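Local atomic coordinates of PtLCIB4 H88A mutant (Phaeodactylum tricornutum, PDB entry 5B5Z), a protein that probably acts as a zinc-dependent beta-carbonic anhydrase that interconverts carbon dioxide and bicarbonate, as a homolog of the limiting CO2-inducible protein LCIB. Residues A[151-156]-A[199-204]; A[23-28]-A[205-210]; A[85-90]-A[218-223]; A[45-50]-A[261-266]. All coordinates share one frame; numbering follows the deposited sequence. Where two conformers were deposited one is given.

Contact 1: A[151-156]-A[199-204]; sequences QAYQAT and LSEAED
Ser200 OG lies against the ring of Tyr153, 3.2 Å from Tyr153 CE2 and 3.4 Å from Tyr153 CD2. It comes at the ring obliquely. The hydroxyl is held by its own helix, for it is hydrogen-bonded to the carbonyl oxygens of Ala196 and Ala197. A chi1 of 45° places OG between the backbone N and the carbonyl carbon, and this folds it back toward that earlier turn. Both of these bonds are made within helix 196-201, and the oxygen meets the tyrosine by packing. Gln154 touches the other part of the same side chain: its amide nitrogen NE2 sits 3.4 Å from Ser200 CB. Beyond CG the glutamine chain is extended, and this carries the amide across to the serine. No hydrogen bond links the two segments.

The contact joins the C-terminal turns of two helices, 140-154 and 196-201, on the surface of the protein. The backbones stay well apart, with 7.6 Å between Gln154 CA and Ser200 CA, and side chains bridge the interval. Tyr153 spans it with CG anti to the backbone N (chi1 167°). Its ring also packs on Ala196 and Ala197, one turn before the serine. The phenol end comes near Glu201, with 4.3 Å between Tyr153 OH and Glu201 OE2, too far for a bond. Helix 140-154 gives way to an inverse gamma turn centred on Ala155. On the other side, Asp204 takes the N-cap position of helix 205-228, and its OD1 accepts a hydrogen bond from Met206 N.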
loop_
_atom_site.group_PDB
_atom_site.type_symbol
_atom_site.label_atom_id
_atom_site.label_comp_id
_atom_site.label_asym_id
_atom_site.label_seq_id
_atom_site.Cartn_x
_atom_site.Cartn_y
_atom_site.Cartn_z
ATOM N N GLN A 151 -26.334 -4.602 10.059
ATOM C CA GLN A 151 -26.931 -4.818 11.376
ATOM C C GLN A 151 -27.554 -3.528 11.899
ATOM O O GLN A 151 -28.663 -3.538 12.452
ATOM C CB GLN A 151 -25.895 -5.360 12.352
ATOM C CG GLN A 151 -25.588 -6.818 12.108
ATOM C CD GLN A 151 -24.535 -7.360 13.042
ATOM O OE1 GLN A 151 -24.041 -6.648 13.916
ATOM N NE2 GLN A 151 -24.181 -8.629 12.862
ATOM N N ALA A 152 -26.856 -2.418 11.705
ATOM C CA ALA A 152 -27.374 -1.111 12.086
ATOM C C ALA A 152 -28.620 -0.755 11.277
ATOM O O ALA A 152 -29.572 -0.178 11.805
ATOM C CB ALA A 152 -26.310 -0.052 11.909
ATOM N N TYR A 153 -28.613 -1.098 9.993
ATOM C CA TYR A 153 -29.766 -0.844 9.140
ATOM C C TYR A 153 -30.959 -1.695 9.569
ATOM O O TYR A 153 -32.071 -1.190 9.667
ATOM C CB TYR A 153 -29.423 -1.101 7.662
ATOM C CG TYR A 153 -30.632 -1.173 6.750
ATOM C CD1 TYR A 153 -31.195 -0.019 6.217
ATOM C CD2 TYR A 153 -31.199 -2.393 6.412
ATOM C CE1 TYR A 153 -32.292 -0.079 5.383
ATOM C CE2 TYR A 153 -32.304 -2.463 5.584
ATOM C CZ TYR A 153 -32.844 -1.305 5.074
ATOM O OH TYR A 153 -33.941 -1.379 4.243
ATOM N N GLN A 154 -30.720 -2.979 9.831
ATOM C CA GLN A 154 -31.802 -3.920 10.128
ATOM C C GLN A 154 -32.453 -3.625 11.466
ATOM O O GLN A 154 -33.599 -4.013 11.707
ATOM C CB GLN A 154 -31.291 -5.358 10.097
ATOM C CG GLN A 154 -30.960 -5.845 8.695
ATOM C CD GLN A 154 -30.106 -7.100 8.690
ATOM O OE1 GLN A 154 -29.828 -7.685 9.740
ATOM N NE2 GLN A 154 -29.675 -7.516 7.503
ATOM N N ALA A 155 -31.717 -2.948 12.341
ATOM C CA ALA A 155 -32.333 -2.283 13.479
ATOM C C ALA A 155 -32.874 -0.960 12.954
ATOM O O ALA A 155 -32.355 0.104 13.290
ATOM C CB ALA A 155 -31.332 -2.072 14.601
ATOM N N THR A 156 -33.918 -1.056 12.130
ATOM C CA THR A 156 -34.393 0.024 11.257
ATOM C C THR A 156 -34.248 1.431 11.822
ATOM O O THR A 156 -33.243 2.102 11.560
ATOM C CB THR A 156 -35.863 -0.197 10.875
ATOM O OG1 THR A 156 -36.694 -0.041 12.032
ATOM C CG2 THR A 156 -36.057 -1.588 10.288
ATOM N N LEU A 199 -27.317 -4.452 0.542
ATOM C CA LEU A 199 -26.599 -5.574 1.119
ATOM C C LEU A 199 -27.497 -6.475 1.963
ATOM O O LEU A 199 -27.366 -7.698 1.936
ATOM C CB LEU A 199 -25.436 -5.062 1.963
ATOM C CG LEU A 199 -24.342 -4.329 1.191
ATOM C CD1 LEU A 199 -23.340 -3.746 2.175
ATOM C CD2 LEU A 199 -23.660 -5.244 0.173
ATOM N N SER A 200 -28.417 -5.873 2.706
ATOM C CA SER A 200 -29.303 -6.672 3.537
ATOM C C SER A 200 -30.321 -7.442 2.686
ATOM O O SER A 200 -30.723 -8.538 3.060
ATOM C CB SER A 200 -30.007 -5.798 4.570
ATOM O OG SER A 200 -30.497 -4.611 3.982
ATOM N N GLU A 201 -30.687 -6.897 1.527
ATOM C CA GLU A 201 -31.671 -7.539 0.649
ATOM C C GLU A 201 -31.050 -8.569 -0.299
ATOM O O GLU A 201 -31.758 -9.347 -0.938
ATOM C CB GLU A 201 -32.414 -6.479 -0.165
ATOM C CG GLU A 201 -33.322 -5.600 0.686
ATOM C CD GLU A 201 -33.817 -4.378 -0.055
ATOM O OE1 GLU A 201 -33.565 -4.282 -1.276
ATOM O OE2 GLU A 201 -34.443 -3.505 0.584
ATOM N N ALA A 202 -29.724 -8.583 -0.380
ATOM C CA ALA A 202 -29.028 -9.413 -1.359
ATOM C C ALA A 202 -29.268 -10.907 -1.181
ATOM O O ALA A 202 -29.283 -11.412 -0.064
ATOM C CB ALA A 202 -27.535 -9.123 -1.306
ATOM N N GLU A 203 -29.432 -11.616 -2.296
ATOM C CA GLU A 203 -29.607 -13.068 -2.289
ATOM C C GLU A 203 -28.370 -13.716 -1.713
ATOM O O GLU A 203 -28.440 -14.619 -0.886
ATOM C CB GLU A 203 -29.862 -13.605 -3.703
ATOM C CG GLU A 203 -30.333 -15.062 -3.768
ATOM C CD GLU A 203 -29.215 -16.092 -3.699
ATOM O OE1 GLU A 203 -28.114 -15.841 -4.234
ATOM O OE2 GLU A 203 -29.447 -17.170 -3.107
ATOM N N ASP A 204 -27.219 -13.243 -2.185
ATOM C CA ASP A 204 -25.930 -13.677 -1.664
ATOM C C ASP A 204 -25.088 -12.430 -1.462
ATOM O O ASP A 204 -24.533 -11.881 -2.409
ATOM C CB ASP A 204 -25.225 -14.661 -2.598
ATOM C CG ASP A 204 -23.847 -15.104 -2.065
ATOM O OD1 ASP A 204 -23.463 -14.716 -0.934
ATOM O OD2 ASP A 204 -23.142 -15.848 -2.779
#

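Contact 2: A[23-28]-A[205-210]; sequences KAFPDA and VMVTLP
Ala24 and Val207 are the nearest points of the two backbones, with 7.6 Å between Ala24 CA and Val207 CA; the first lies at the end of helix 16-24 and the second in the first turn of helix 205-228. One methyl does most of the touching. Val207 CG2 reaches Ala24 CB at 3.7 Å and Phe25 CE2 at 4.0 Å. It approaches the phenyl ring obliquely, while the side chains of Phe25 and Val207 run alongside each other, pointing opposite ways. Phe25 CZ also comes to 4.1 Å from Val207 O, so the ring borders the helix backbone as well as the valine methyl. Val207 directs CG2 across the interface because this branch is anti to the backbone N, while CG1 lies between N and the carbonyl carbon.

The contact fastens the N-terminal helix to the start of the long helix that runs along the central mixed sheet. Phe25 leaves helical geometry and begins a type I beta turn that ends at Ala28, closed by a bond of 3.1 Å from Ala28 N to Phe25 O. The phenylalanine is buried. Its ring also packs on Ile244 and Ile246 of strand 238-247 and on Val257 of strand 255-264. Trp124, from a loop, meets the Phe25 ring with the planes at about 80° and touches Ala24 and Val207 too. Helix 205-228 is kinked at Pro210, whose nitrogen carries no hydrogen to bond to the preceding turn. Pro210 O accepts a hydrogen bond from Ser114 OG.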
loop_
_atom_site.group_PDB
_atom_site.type_symbol
_atom_site.label_atom_id
_atom_site.label_comp_id
_atom_site.label_asym_id
_atom_site.label_seq_id
_atom_site.Cartn_x
_atom_site.Cartn_y
_atom_site.Cartn_z
ATOM N N LYS A 23 -20.514 -17.461 -13.766
ATOM C CA LYS A 23 -21.941 -17.377 -13.465
ATOM C C LYS A 23 -22.300 -15.968 -13.003
ATOM O O LYS A 23 -23.283 -15.377 -13.453
ATOM C CB LYS A 23 -22.326 -18.401 -12.386
ATOM C CG LYS A 23 -23.543 -19.248 -12.682
ATOM C CD LYS A 23 -23.997 -20.001 -11.433
ATOM C CE LYS A 23 -25.531 -20.115 -11.409
ATOM N NZ LYS A 23 -25.969 -21.104 -10.398
ATOM N N ALA A 24 -21.467 -15.402 -12.132
ATOM C CA ALA A 24 -21.781 -14.110 -11.538
ATOM C C ALA A 24 -21.189 -12.964 -12.357
ATOM O O ALA A 24 -21.752 -11.869 -12.407
ATOM C CB ALA A 24 -21.274 -14.050 -10.095
ATOM N N PHE A 25 -20.047 -13.237 -12.982
ATOM C CA PHE A 25 -19.291 -12.238 -13.739
ATOM C C PHE A 25 -18.888 -12.789 -15.110
ATOM O O PHE A 25 -17.765 -13.224 -15.301
ATOM C CB PHE A 25 -18.045 -11.804 -12.937
ATOM C CG PHE A 25 -18.370 -11.300 -11.553
ATOM C CD1 PHE A 25 -18.906 -10.037 -11.380
ATOM C CD2 PHE A 25 -18.172 -12.102 -10.440
ATOM C CE1 PHE A 25 -19.240 -9.575 -10.128
ATOM C CE2 PHE A 25 -18.500 -11.643 -9.170
ATOM C CZ PHE A 25 -19.030 -10.371 -9.018
ATOM N N PRO A 26 -19.829 -12.796 -16.070
ATOM C CA PRO A 26 -19.620 -13.437 -17.372
ATOM C C PRO A 26 -18.451 -12.855 -18.131
ATOM O O PRO A 26 -17.851 -13.555 -18.948
ATOM C CB PRO A 26 -20.914 -13.134 -18.134
ATOM C CG PRO A 26 -21.879 -12.797 -17.126
ATOM C CD PRO A 26 -21.205 -12.311 -15.903
ATOM N N ASP A 27 -18.152 -11.584 -17.868
ATOM C CA ASP A 27 -17.145 -10.862 -18.638
ATOM C C ASP A 27 -15.781 -10.856 -17.957
ATOM O O ASP A 27 -14.881 -10.173 -18.425
ATOM C CB ASP A 27 -17.608 -9.420 -18.904
ATOM C CG ASP A 27 -18.002 -8.662 -17.635
ATOM O OD1 ASP A 27 -18.362 -9.293 -16.617
ATOM O OD2 ASP A 27 -18.015 -7.411 -17.675
ATOM N N ALA A 28 -15.624 -11.619 -16.877
ATOM C CA ALA A 28 -14.340 -11.641 -16.156
ATOM C C ALA A 28 -13.174 -12.065 -17.050
ATOM O O ALA A 28 -13.312 -12.964 -17.876
ATOM C CB ALA A 28 -14.427 -12.552 -14.958
ATOM N N VAL A 205 -25.008 -11.981 -0.221
ATOM C CA VAL A 205 -24.357 -10.720 0.071
ATOM C C VAL A 205 -22.864 -10.789 -0.258
ATOM O O VAL A 205 -22.260 -9.762 -0.542
ATOM C CB VAL A 205 -24.574 -10.323 1.547
ATOM C CG1 VAL A 205 -23.883 -11.319 2.472
ATOM C CG2 VAL A 205 -24.110 -8.897 1.810
ATOM N N MET A 206 -22.281 -11.983 -0.255
ATOM C CA MET A 206 -20.846 -12.091 -0.529
ATOM C C MET A 206 -20.521 -11.829 -1.991
ATOM O O MET A 206 -19.391 -11.455 -2.328
ATOM C CB MET A 206 -20.319 -13.461 -0.108
ATOM C CG MET A 206 -20.282 -13.641 1.408
ATOM S SD MET A 206 -19.248 -12.397 2.218
ATOM C CE MET A 206 -20.440 -11.360 3.016
ATOM N N VAL A 207 -21.495 -12.025 -2.874
ATOM C CA VAL A 207 -21.256 -11.777 -4.292
ATOM C C VAL A 207 -21.696 -10.358 -4.644
ATOM O O VAL A 207 -21.207 -9.771 -5.598
ATOM C CB VAL A 207 -21.968 -12.836 -5.191
ATOM C CG1 VAL A 207 -23.476 -12.577 -5.292
ATOM C CG2 VAL A 207 -21.341 -12.879 -6.576
ATOM N N THR A 208 -22.599 -9.792 -3.849
ATOM C CA THR A 208 -23.055 -8.430 -4.067
ATOM C C THR A 208 -22.079 -7.401 -3.478
ATOM O O THR A 208 -21.867 -6.330 -4.055
ATOM C CB THR A 208 -24.464 -8.242 -3.461
ATOM O OG1 THR A 208 -25.356 -9.108 -4.166
ATOM C CG2 THR A 208 -24.932 -6.802 -3.601
ATOM N N LEU A 209 -21.488 -7.743 -2.332
ATOM C CA LEU A 209 -20.615 -6.819 -1.605
ATOM C C LEU A 209 -19.478 -6.210 -2.450
ATOM O O LEU A 209 -19.327 -4.996 -2.420
ATOM C CB LEU A 209 -20.039 -7.514 -0.362
ATOM C CG LEU A 209 -19.041 -6.709 0.481
ATOM C CD1 LEU A 209 -19.607 -5.404 1.001
ATOM C CD2 LEU A 209 -18.553 -7.600 1.618
ATOM N N PRO A 210 -18.695 -7.028 -3.201
ATOM C CA PRO A 210 -17.631 -6.379 -4.002
ATOM C C PRO A 210 -18.150 -5.412 -5.058
ATOM O O PRO A 210 -17.440 -4.478 -5.456
ATOM C CB PRO A 210 -16.917 -7.558 -4.672
ATOM C CG PRO A 210 -17.925 -8.713 -4.592
ATOM C CD PRO A 210 -18.600 -8.498 -3.274
#

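Contact 3: A[85-90]-A[218-223]; sequences AGFPFG and QKLVTR
Pro88 and Val221 mark the closest backbone approach, with 6.8 Å from Pro88 CA to Val221 CA. Here the loop that leads into helix 91-99 lies against a turn in the second half of helix 205-228. Pro88 is the centre of an inverse gamma turn, closed by a bond of 2.8 Å from Phe89 N to Phe87 O. The turn presents the proline ring to the helix.

The packing is wholly apolar. Leu220 CD2 lies 3.6 Å from Pro88 CG and 3.7 Å from Pro88 CD, so this methyl lies along the CG-CD edge of the pyrrolidine ring. The leucine passes the proline ring at a slant. Leu220 reaches over with CG anti to the backbone N (chi1 -177°). Val221 meets the same proline carbon through its CG2 methyl, the branch beside the backbone N, at 3.9 Å from Pro88 CG. Phe87 adds a looser touch, its CD1 being 4.2 Å from Leu220 CD2.

Phe87 also packs on Val213, Ala216 and Gln217 of helix 205-228, and its side chain lies not far from the bound zinc ion. Leu181 of the second subunit packs on Leu220, which puts this contact beside the subunit interface. Within the helix, Gln218 O accepts two bonds. Thr222 N and Thr222 OG1 reach it from opposite faces of its carbonyl plane, the hydroxyl at 2.9 Å from Gln218 O.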
loop_
_atom_site.group_PDB
_atom_site.type_symbol
_atom_site.label_atom_id
_atom_site.label_comp_id
_atom_site.label_asym_id
_atom_site.label_seq_id
_atom_site.Cartn_x
_atom_site.Cartn_y
_atom_site.Cartn_z
ATOM N N ALA A 85 -9.872 -2.482 1.948
ATOM C CA ALA A 85 -10.919 -2.699 0.938
ATOM C C ALA A 85 -10.611 -2.098 -0.435
ATOM O O ALA A 85 -11.421 -2.211 -1.347
ATOM C CB ALA A 85 -12.250 -2.184 1.444
ATOM N N GLY A 86 -9.440 -1.476 -0.586
ATOM C CA GLY A 86 -9.027 -0.901 -1.860
ATOM C C GLY A 86 -9.419 0.552 -2.111
ATOM O O GLY A 86 -9.169 1.082 -3.193
ATOM N N PHE A 87 -10.031 1.208 -1.128
ATOM C CA PHE A 87 -10.320 2.640 -1.257
ATOM C C PHE A 87 -9.050 3.470 -1.371
ATOM O O PHE A 87 -8.051 3.130 -0.762
ATOM C CB PHE A 87 -11.150 3.122 -0.074
ATOM C CG PHE A 87 -12.571 2.645 -0.120
ATOM C CD1 PHE A 87 -13.529 3.353 -0.830
ATOM C CD2 PHE A 87 -12.937 1.477 0.518
ATOM C CE1 PHE A 87 -14.843 2.899 -0.881
ATOM C CE2 PHE A 87 -14.246 1.020 0.468
ATOM C CZ PHE A 87 -15.199 1.738 -0.232
ATOM N N PRO A 88 -9.096 4.563 -2.160
ATOM C CA PRO A 88 -7.928 5.422 -2.407
ATOM C C PRO A 88 -7.609 6.340 -1.227
ATOM O O PRO A 88 -7.711 7.556 -1.323
ATOM C CB PRO A 88 -8.344 6.224 -3.652
ATOM C CG PRO A 88 -9.850 6.304 -3.553
ATOM C CD PRO A 88 -10.248 4.944 -2.999
ATOM N N PHE A 89 -7.184 5.742 -0.125
ATOM C CA PHE A 89 -6.935 6.478 1.096
ATOM C C PHE A 89 -5.766 7.461 0.984
ATOM O O PHE A 89 -5.669 8.367 1.794
ATOM C CB PHE A 89 -6.716 5.499 2.247
ATOM C CG PHE A 89 -7.987 4.864 2.723
ATOM C CD1 PHE A 89 -8.974 5.645 3.292
ATOM C CD2 PHE A 89 -8.212 3.510 2.573
ATOM C CE1 PHE A 89 -10.155 5.081 3.737
ATOM C CE2 PHE A 89 -9.395 2.943 3.017
ATOM C CZ PHE A 89 -10.367 3.730 3.592
ATOM N N GLY A 90 -4.900 7.296 -0.017
ATOM C CA GLY A 90 -3.837 8.264 -0.251
ATOM C C GLY A 90 -4.415 9.643 -0.528
ATOM O O GLY A 90 -3.780 10.662 -0.257
ATOM N N GLN A 218 -15.567 3.910 -7.061
ATOM C CA GLN A 218 -15.570 4.617 -8.330
ATOM C C GLN A 218 -15.942 6.086 -8.095
ATOM O O GLN A 218 -15.363 6.990 -8.703
ATOM C CB GLN A 218 -16.527 3.934 -9.324
ATOM C CG GLN A 218 -16.722 4.703 -10.628
ATOM C CD GLN A 218 -17.875 5.688 -10.531
ATOM O OE1 GLN A 218 -18.963 5.334 -10.092
ATOM N NE2 GLN A 218 -17.630 6.930 -10.918
ATOM N N LYS A 219 -16.885 6.318 -7.190
ATOM C CA LYS A 219 -17.268 7.689 -6.852
ATOM C C LYS A 219 -16.121 8.477 -6.219
ATOM O O LYS A 219 -15.903 9.652 -6.544
ATOM C CB LYS A 219 -18.476 7.680 -5.902
ATOM C CG LYS A 219 -19.742 7.142 -6.521
ATOM C CD LYS A 219 -20.911 7.223 -5.537
ATOM C CE LYS A 219 -22.067 6.337 -5.946
ATOM N NZ LYS A 219 -22.972 6.097 -4.779
ATOM N N LEU A 220 -15.392 7.840 -5.302
ATOM C CA LEU A 220 -14.295 8.520 -4.624
ATOM C C LEU A 220 -13.126 8.771 -5.573
ATOM O O LEU A 220 -12.517 9.847 -5.554
ATOM C CB LEU A 220 -13.841 7.710 -3.401
ATOM C CG LEU A 220 -12.737 8.313 -2.533
ATOM C CD1 LEU A 220 -13.129 9.690 -2.044
ATOM C CD2 LEU A 220 -12.422 7.417 -1.323
ATOM N N VAL A 221 -12.806 7.777 -6.398
ATOM C CA VAL A 221 -11.734 7.948 -7.388
ATOM C C VAL A 221 -12.067 9.097 -8.343
ATOM O O VAL A 221 -11.228 9.968 -8.607
ATOM C CB VAL A 221 -11.494 6.647 -8.171
ATOM C CG1 VAL A 221 -10.554 6.895 -9.378
ATOM C CG2 VAL A 221 -10.923 5.602 -7.224
ATOM N N THR A 222 -13.300 9.111 -8.832
ATOM C CA THR A 222 -13.740 10.199 -9.703
ATOM C C THR A 222 -13.595 11.561 -9.010
ATOM O O THR A 222 -13.100 12.512 -9.608
ATOM C CB THR A 222 -15.187 9.994 -10.148
ATOM O OG1 THR A 222 -15.256 8.833 -10.984
ATOM C CG2 THR A 222 -15.693 11.227 -10.925
ATOM N N ARG A 223 -13.998 11.648 -7.743
ATOM C CA ARG A 223 -13.847 12.894 -6.997
ATOM C C ARG A 223 -12.380 13.330 -6.885
ATOM O O ARG A 223 -12.054 14.502 -7.075
ATOM C CB ARG A 223 -14.465 12.762 -5.598
ATOM C CG ARG A 223 -14.347 14.044 -4.761
ATOM C CD ARG A 223 -15.168 13.957 -3.483
ATOM N NE ARG A 223 -16.600 13.965 -3.772
ATOM C CZ ARG A 223 -17.537 13.707 -2.867
ATOM N NH1 ARG A 223 -17.186 13.407 -1.622
ATOM N NH2 ARG A 223 -18.818 13.745 -3.205
#

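Contact 4: A[45-50]-A[261-266]; sequences FGYHKY and FCIRDS
Ile263 touches two aromatic rings at once. Its CD1 methyl sits over one face of Phe45, 4.0 Å from Phe45 CG, and also lies 4.2 Å from Tyr47 CE1, where the approach to the ring is oblique. Its other branch, CG2, meets the phenol end of the tyrosine, with 3.6 Å between Ile263 CG2 and Tyr47 OH. Phe45 and Tyr47 stand before and after Gly46, the C-prime residue, at positive phi, of the Schellman motif that ends helix 31-43. Gly46 N bonds to Ser43 O and Tyr47 N to Leu42 O.

Both Phe45 and Tyr47 direct their CB toward strand 255-264. Both carry CG anti to the carbonyl carbon. The isoleucine points its longer branch at them in the same manner (chi1 -59°), and chi2 of 176° extends it to CD1. The backbones are distant, at 9.5 Å from Phe45 CA to Ile263 CA, so the side chains carry the contact.

Further out, Leu42 of helix 31-43 packs on both Tyr47 and Ile263, and Phe274 meets the Phe45 ring with the planes at about 60°. Backbone bonds to Val271 and Glu272 of the neighbouring antiparallel strand hold Ile263 in the sheet. The Tyr47 hydroxyl touches the isoleucine methyl, but its hydrogen bond is to Gln237 OE1.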
loop_
_atom_site.group_PDB
_atom_site.type_symbol
_atom_site.label_atom_id
_atom_site.label_comp_id
_atom_site.label_asym_id
_atom_site.label_seq_id
_atom_site.Cartn_x
_atom_site.Cartn_y
_atom_site.Cartn_z
ATOM N N PHE A 45 -2.150 4.592 -27.806
ATOM C CA PHE A 45 -2.286 5.965 -27.344
ATOM C C PHE A 45 -1.002 6.452 -26.684
ATOM O O PHE A 45 -1.010 7.417 -25.919
ATOM C CB PHE A 45 -3.481 6.086 -26.389
ATOM C CG PHE A 45 -4.805 5.836 -27.056
ATOM C CD1 PHE A 45 -5.246 4.545 -27.283
ATOM C CD2 PHE A 45 -5.591 6.894 -27.493
ATOM C CE1 PHE A 45 -6.446 4.298 -27.918
ATOM C CE2 PHE A 45 -6.802 6.657 -28.128
ATOM C CZ PHE A 45 -7.231 5.354 -28.345
ATOM N N GLY A 46 0.105 5.781 -26.984
ATOM C CA GLY A 46 1.418 6.281 -26.621
ATOM C C GLY A 46 1.891 5.944 -25.222
ATOM O O GLY A 46 2.876 6.509 -24.748
ATOM N N TYR A 47 1.196 5.022 -24.557
ATOM C CA TYR A 47 1.614 4.553 -23.243
ATOM C C TYR A 47 2.645 3.452 -23.400
ATOM O O TYR A 47 2.330 2.375 -23.870
ATOM C CB TYR A 47 0.416 4.022 -22.433
ATOM C CG TYR A 47 -0.560 5.087 -21.983
ATOM C CD1 TYR A 47 -1.340 5.765 -22.902
ATOM C CD2 TYR A 47 -0.710 5.403 -20.630
ATOM C CE1 TYR A 47 -2.232 6.737 -22.513
ATOM C CE2 TYR A 47 -1.610 6.388 -20.225
ATOM C CZ TYR A 47 -2.365 7.045 -21.180
ATOM O OH TYR A 47 -3.268 8.020 -20.833
ATOM N N HIS A 48 3.881 3.723 -23.008
ATOM C CA HIS A 48 4.918 2.701 -23.034
ATOM C C HIS A 48 5.569 2.658 -21.674
ATOM O O HIS A 48 5.155 3.383 -20.775
ATOM C CB HIS A 48 5.941 2.995 -24.132
ATOM C CG HIS A 48 5.307 3.294 -25.449
ATOM N ND1 HIS A 48 4.657 2.336 -26.197
ATOM C CD2 HIS A 48 5.173 4.457 -26.127
ATOM C CE1 HIS A 48 4.163 2.896 -27.286
ATOM N NE2 HIS A 48 4.468 4.180 -27.270
ATOM N N LYS A 49 6.586 1.824 -21.520
ATOM C CA LYS A 49 7.227 1.669 -20.227
ATOM C C LYS A 49 7.973 2.935 -19.802
ATOM O O LYS A 49 7.900 3.346 -18.643
ATOM C CB LYS A 49 8.178 0.472 -20.253
ATOM C CG LYS A 49 7.574 -0.775 -20.876
ATOM C CD LYS A 49 8.603 -1.897 -20.972
ATOM C CE LYS A 49 7.955 -3.238 -21.282
ATOM N NZ LYS A 49 8.983 -4.317 -21.343
ATOM N N TYR A 50 8.670 3.577 -20.732
ATOM C CA TYR A 50 9.538 4.683 -20.338
ATOM C C TYR A 50 8.759 5.903 -19.860
ATOM O O TYR A 50 9.275 6.691 -19.072
ATOM C CB TYR A 50 10.474 5.083 -21.488
ATOM C CG TYR A 50 9.880 6.009 -22.526
ATOM C CD1 TYR A 50 9.024 5.530 -23.508
ATOM C CD2 TYR A 50 10.192 7.366 -22.535
ATOM C CE1 TYR A 50 8.482 6.382 -24.458
ATOM C CE2 TYR A 50 9.655 8.220 -23.478
ATOM C CZ TYR A 50 8.807 7.719 -24.444
ATOM O OH TYR A 50 8.268 8.560 -25.394
ATOM N N PHE A 261 -12.796 1.595 -18.085
ATOM C CA PHE A 261 -11.519 1.622 -18.794
ATOM C C PHE A 261 -11.567 2.829 -19.715
ATOM O O PHE A 261 -12.266 2.816 -20.725
ATOM C CB PHE A 261 -11.288 0.333 -19.571
ATOM C CG PHE A 261 -9.955 0.269 -20.261
ATOM C CD1 PHE A 261 -8.899 1.065 -19.847
ATOM C CD2 PHE A 261 -9.763 -0.597 -21.323
ATOM C CE1 PHE A 261 -7.676 0.997 -20.493
ATOM C CE2 PHE A 261 -8.540 -0.669 -21.976
ATOM C CZ PHE A 261 -7.496 0.119 -21.551
ATOM N N CYS A 262 -10.855 3.883 -19.338
ATOM C CA CYS A 262 -10.971 5.153 -20.045
ATOM C C CYS A 262 -9.728 6.005 -19.866
ATOM O O CYS A 262 -8.843 5.679 -19.071
ATOM C CB CYS A 262 -12.217 5.915 -19.563
ATOM S SG CYS A 262 -12.129 6.520 -17.849
ATOM N N ILE A 263 -9.670 7.099 -20.619
ATOM C CA ILE A 263 -8.566 8.035 -20.545
ATOM C C ILE A 263 -9.104 9.442 -20.327
ATOM O O ILE A 263 -10.069 9.854 -20.970
ATOM C CB ILE A 263 -7.708 8.007 -21.821
ATOM C CG1 ILE A 263 -7.139 6.608 -22.067
ATOM C CG2 ILE A 263 -6.574 9.004 -21.703
ATOM C CD1 ILE A 263 -6.357 6.501 -23.375
ATOM N N ARG A 264 -8.490 10.161 -19.395
ATOM C CA ARG A 264 -8.835 11.548 -19.115
ATOM C C ARG A 264 -7.655 12.451 -19.454
ATOM O O ARG A 264 -6.508 12.025 -19.358
ATOM C CB ARG A 264 -9.226 11.719 -17.645
ATOM C CG ARG A 264 -10.457 10.926 -17.230
ATOM C CD ARG A 264 -10.562 10.844 -15.704
ATOM N NE ARG A 264 -10.468 12.164 -15.084
ATOM C CZ ARG A 264 -11.432 12.731 -14.360
ATOM N NH1 ARG A 264 -12.569 12.089 -14.134
ATOM N NH2 ARG A 264 -11.248 13.937 -13.843
ATOM N N ASP A 265 -7.926 13.695 -19.847
ATOM C CA ASP A 265 -6.841 14.636 -20.133
ATOM C C ASP A 265 -6.506 15.481 -18.909
ATOM O O ASP A 265 -7.118 15.322 -17.852
ATOM C CB ASP A 265 -7.186 15.535 -21.333
ATOM C CG ASP A 265 -8.434 16.382 -21.114
ATOM O OD1 ASP A 265 -8.936 16.473 -19.973
ATOM O OD2 ASP A 265 -8.921 16.964 -22.106
ATOM N N SER A 266 -5.540 16.385 -19.061
ATOM C CA SER A 266 -5.043 17.182 -17.941
ATOM C C SER A 266 -6.088 18.165 -17.416
ATOM O O SER A 266 -5.913 18.743 -16.344
ATOM C CB SER A 266 -3.769 17.939 -18.344
ATOM O OG SER A 266 -4.030 18.898 -19.356
#

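In the fold
Contacts 2 and 3 both use helix 205-228, at its start and in its second half, and their centres are 20 Å apart. Contact 3 is the one near the metal: the side chain of Phe87 is about 9 Å from the zinc ion, which Cys59, His115 and Cys139 bind. Segment 199-204 of contact 1 directly precedes this helix, and contact 1 touches contact 2, where Leu199 CD2 is 3.9 Å from Leu209 CA. Contact 4 is at the far side of the protein, its centre about 40 Å from that of contact 1. Along the chain, contacts 1 and 3 are nested inside the loop closed by contact 4. Contact 2 alternates with contacts 3 and 4.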